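Local coordinates for O-phospho-L-seryl-tRNA:Cys-tRNA synthase (Methanocaldococcus jannaschii DSM 2661, PDB 5X6B), which probably converts O-phosphoseryl-tRNA(Cys) to Cys-tRNA(Cys) in a pyridoxal-phosphate-dependent reaction, at residues B[201-209]-B[339-350]. Numbering follows the deposited sequence.
Sequences HVDGEYGNL and LGIKPKEHDLIK
K344 NZ sits among three backbone carbonyls, those of Y206, G207 and L348. K344 NZ gives a hydrogen bond to L348 O of its own segment at 2.8 Å, almost in line with that C=O, and a weak one to G207 O at 3.1 Å; Y206 O lies 2.7 Å from the same nitrogen. Two successive bends, chi2 -57° and chi3 -59°, fold the lysine chain so that its ammonium group ends inside the loop 339-350. The positive charge there probably eases the approach of Y206 O and L348 O, two acceptors only 3.5 Å apart. Alongside, N208 OD1 accepts the backbone N-H of I341 at 2.9 Å, the donor tilted 32° from the amide's carbonyl plane, while N208 ND2 bonds to T172 O; with both ends held, the amide cannot readily flip. The I341 side chain lies against this amide through CG1. On another flank V202 CG1 stands over the centre of the H346 imidazole in a CH-pi contact, 3.7 Å from the centroid. The ring's rotation is fixed by L348 N, which donates to ND1, and by NE2, bonded to Y232 O. Farther along, the extended K350 chain runs past the Y206 ring to a salt bridge with E205, whose OE2 is met on its anti lone pair. Within 201-209, D203 steadies the turn: OD2 accepts Y206 N in an Asx motif and OD1 accepts N208 N. The contact thus joins the loop after strand 194-200 of the large mixed sheet to the loop between strands 337-338 and 349-352 of the small antiparallel sheet, and to the start of the latter strand, an interface between large and small domains consistent with a fold-type I pyridoxal-phosphate enzyme.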
loop_
_atom_site.group_PDB
_atom_site.type_symbol
_atom_site.label_atom_id
_atom_site.label_comp_id
_atom_site.label_asym_id
_atom_site.label_seq_id
_atom_site.Cartn_x
_atom_site.Cartn_y
_atom_site.Cartn_z
ATOM N N HIS B 201 25.371 -0.205 -1.655
ATOM C CA HIS B 201 25.684 1.183 -1.304
ATOM C C HIS B 201 25.828 1.384 0.202
ATOM O O HIS B 201 26.741 2.072 0.658
ATOM C CB HIS B 201 24.614 2.123 -1.849
ATOM C CG HIS B 201 25.064 3.542 -1.961
ATOM N ND1 HIS B 201 24.226 4.560 -2.360
ATOM C CD2 HIS B 201 26.269 4.116 -1.732
ATOM C CE1 HIS B 201 24.893 5.701 -2.368
ATOM N NE2 HIS B 201 26.136 5.458 -1.992
ATOM N N VAL B 202 24.914 0.788 0.960
ATOM C CA VAL B 202 25.072 0.634 2.399
ATOM C C VAL B 202 24.706 -0.804 2.759
ATOM O O VAL B 202 23.587 -1.251 2.501
ATOM C CB VAL B 202 24.196 1.635 3.204
ATOM C CG1 VAL B 202 24.056 1.190 4.651
ATOM C CG2 VAL B 202 24.784 3.031 3.149
ATOM N N ASP B 203 25.655 -1.541 3.327
ATOM C CA ASP B 203 25.379 -2.912 3.736
ATOM C C ASP B 203 24.436 -2.931 4.926
ATOM O O ASP B 203 24.336 -1.948 5.662
ATOM C CB ASP B 203 26.659 -3.663 4.091
ATOM C CG ASP B 203 27.429 -2.999 5.207
ATOM O OD1 ASP B 203 27.727 -1.786 5.095
ATOM O OD2 ASP B 203 27.699 -3.685 6.215
ATOM N N GLY B 204 23.769 -4.064 5.119
ATOM C CA GLY B 204 22.776 -4.203 6.166
ATOM C C GLY B 204 23.286 -4.891 7.412
ATOM O O GLY B 204 22.503 -5.279 8.278
ATOM N N GLU B 205 24.600 -5.046 7.513
ATOM C CA GLU B 205 25.183 -5.650 8.706
ATOM C C GLU B 205 25.935 -4.614 9.533
ATOM O O GLU B 205 25.977 -4.696 10.758
ATOM C CB GLU B 205 26.116 -6.803 8.332
ATOM C CG GLU B 205 26.621 -7.609 9.525
ATOM C CD GLU B 205 25.511 -8.348 10.255
ATOM O OE1 GLU B 205 24.440 -8.581 9.654
ATOM O OE2 GLU B 205 25.711 -8.698 11.435
ATOM N N TYR B 206 26.519 -3.631 8.859
ATOM C CA TYR B 206 27.344 -2.646 9.541
ATOM C C TYR B 206 26.882 -1.227 9.238
ATOM O O TYR B 206 27.154 -0.305 10.001
ATOM C CB TYR B 206 28.817 -2.826 9.152
ATOM C CG TYR B 206 29.356 -4.200 9.493
ATOM C CD1 TYR B 206 29.645 -4.543 10.807
ATOM C CD2 TYR B 206 29.567 -5.157 8.505
ATOM C CE1 TYR B 206 30.127 -5.793 11.132
ATOM C CE2 TYR B 206 30.051 -6.417 8.822
ATOM C CZ TYR B 206 30.329 -6.725 10.139
ATOM O OH TYR B 206 30.810 -7.969 10.477
ATOM N N GLY B 207 26.175 -1.061 8.128
ATOM C CA GLY B 207 25.668 0.244 7.754
ATOM C C GLY B 207 26.767 1.178 7.290
ATOM O O GLY B 207 26.740 2.374 7.578
ATOM N N ASN B 208 27.743 0.623 6.579
ATOM C CA ASN B 208 28.826 1.415 6.007
ATOM C C ASN B 208 28.446 2.002 4.657
ATOM O O ASN B 208 28.033 1.283 3.752
ATOM C CB ASN B 208 30.092 0.572 5.853
ATOM C CG ASN B 208 30.709 0.198 7.177
ATOM O OD1 ASN B 208 30.565 0.918 8.167
ATOM N ND2 ASN B 208 31.404 -0.935 7.205
ATOM N N LEU B 209 28.590 3.314 4.531
ATOM C CA LEU B 209 28.415 3.979 3.250
ATOM C C LEU B 209 29.649 3.722 2.374
ATOM O O LEU B 209 30.744 3.474 2.886
ATOM C CB LEU B 209 28.183 5.477 3.463
ATOM C CG LEU B 209 27.916 6.376 2.257
ATOM C CD1 LEU B 209 26.746 5.856 1.435
ATOM C CD2 LEU B 209 27.651 7.787 2.734
ATOM N N LEU B 339 30.691 -0.991 15.828
ATOM C CA LEU B 339 31.415 -1.665 14.766
ATOM C C LEU B 339 31.239 -0.875 13.485
ATOM O O LEU B 339 30.397 0.018 13.410
ATOM C CB LEU B 339 30.926 -3.104 14.597
ATOM C CG LEU B 339 31.221 -3.994 15.805
ATOM C CD1 LEU B 339 30.718 -5.412 15.582
ATOM C CD2 LEU B 339 32.712 -3.976 16.117
ATOM N N GLY B 340 32.045 -1.192 12.481
ATOM C CA GLY B 340 31.940 -0.514 11.208
ATOM C C GLY B 340 32.713 0.786 11.186
ATOM O O GLY B 340 33.376 1.154 12.157
ATOM N N ILE B 341 32.625 1.478 10.058
ATOM C CA ILE B 341 33.272 2.768 9.875
ATOM C C ILE B 341 32.818 3.820 10.894
ATOM O O ILE B 341 31.619 4.047 11.076
ATOM C CB ILE B 341 33.006 3.294 8.447
ATOM C CG1 ILE B 341 33.651 2.362 7.416
ATOM C CG2 ILE B 341 33.490 4.730 8.293
ATOM C CD1 ILE B 341 33.419 2.766 5.967
ATOM N N LYS B 342 33.784 4.451 11.561
ATOM C CA LYS B 342 33.520 5.596 12.434
ATOM C C LYS B 342 33.988 6.895 11.780
ATOM O O LYS B 342 35.063 6.939 11.185
ATOM C CB LYS B 342 34.216 5.430 13.785
ATOM C CG LYS B 342 33.667 4.327 14.660
ATOM C CD LYS B 342 34.417 4.269 15.986
ATOM C CE LYS B 342 33.896 3.147 16.875
ATOM N NZ LYS B 342 34.762 2.924 18.066
ATOM N N PRO B 343 33.184 7.963 11.889
ATOM C CA PRO B 343 31.869 7.994 12.534
ATOM C C PRO B 343 30.758 7.525 11.597
ATOM O O PRO B 343 30.975 7.454 10.387
ATOM C CB PRO B 343 31.696 9.469 12.878
ATOM C CG PRO B 343 32.413 10.169 11.774
ATOM C CD PRO B 343 33.599 9.303 11.435
ATOM N N LYS B 344 29.589 7.221 12.152
ATOM C CA LYS B 344 28.469 6.733 11.356
ATOM C C LYS B 344 28.044 7.733 10.291
ATOM O O LYS B 344 27.814 8.904 10.583
ATOM C CB LYS B 344 27.275 6.404 12.252
ATOM C CG LYS B 344 27.459 5.185 13.140
ATOM C CD LYS B 344 27.793 3.937 12.337
ATOM C CE LYS B 344 26.719 3.595 11.315
ATOM N NZ LYS B 344 27.019 2.302 10.627
ATOM N N GLU B 345 27.963 7.264 9.050
ATOM C CA GLU B 345 27.374 8.049 7.973
ATOM C C GLU B 345 26.077 7.368 7.548
ATOM O O GLU B 345 25.575 7.578 6.445
ATOM C CB GLU B 345 28.341 8.193 6.796
ATOM C CG GLU B 345 29.072 9.537 6.746
ATOM C CD GLU B 345 28.134 10.729 6.634
ATOM O OE1 GLU B 345 27.135 10.644 5.885
ATOM O OE2 GLU B 345 28.396 11.752 7.304
ATOM N N HIS B 346 25.548 6.548 8.452
ATOM C CA HIS B 346 24.258 5.894 8.272
ATOM C C HIS B 346 23.665 5.617 9.650
ATOM O O HIS B 346 24.379 5.639 10.649
ATOM C CB HIS B 346 24.407 4.599 7.473
ATOM C CG HIS B 346 23.106 3.989 7.044
ATOM N ND1 HIS B 346 22.480 2.991 7.765
ATOM C CD2 HIS B 346 22.329 4.217 5.962
ATOM C CE1 HIS B 346 21.370 2.635 7.143
ATOM N NE2 HIS B 346 21.252 3.360 6.045
ATOM N N ASP B 347 22.365 5.347 9.701
ATOM C CA ASP B 347 21.659 5.189 10.974
ATOM C C ASP B 347 21.699 3.762 11.528
ATOM O O ASP B 347 21.373 3.535 12.693
ATOM C CB ASP B 347 20.213 5.640 10.802
ATOM C CG ASP B 347 19.517 4.919 9.667
ATOM O OD1 ASP B 347 19.232 3.713 9.813
ATOM O OD2 ASP B 347 19.310 5.536 8.596
ATOM N N LEU B 348 22.093 2.799 10.700
ATOM C CA LEU B 348 22.171 1.419 11.160
ATOM C C LEU B 348 23.415 1.245 12.020
ATOM O O LEU B 348 24.536 1.368 11.534
ATOM C CB LEU B 348 22.190 0.449 9.974
ATOM C CG LEU B 348 21.853 -1.034 10.201
ATOM C CD1 LEU B 348 21.667 -1.731 8.863
ATOM C CD2 LEU B 348 22.892 -1.777 11.034
ATOM N N ILE B 349 23.218 0.936 13.296
ATOM C CA ILE B 349 24.343 0.757 14.202
ATOM C C ILE B 349 24.509 -0.695 14.629
ATOM O O ILE B 349 23.545 -1.345 15.035
ATOM C CB ILE B 349 24.189 1.616 15.472
ATOM C CG1 ILE B 349 23.856 3.064 15.116
ATOM C CG2 ILE B 349 25.448 1.555 16.314
ATOM C CD1 ILE B 349 23.512 3.907 16.331
ATOM N N LYS B 350 25.737 -1.197 14.547
ATOM C CA LYS B 350 26.050 -2.504 15.110
ATOM C C LYS B 350 27.057 -2.377 16.251
ATOM O O LYS B 350 28.207 -1.986 16.043
ATOM C CB LYS B 350 26.585 -3.446 14.036
ATOM C CG LYS B 350 26.804 -4.868 14.532
ATOM C CD LYS B 350 27.244 -5.781 13.401
ATOM C CE LYS B 350 27.393 -7.215 13.865
ATOM N NZ LYS B 350 27.809 -8.108 12.749
#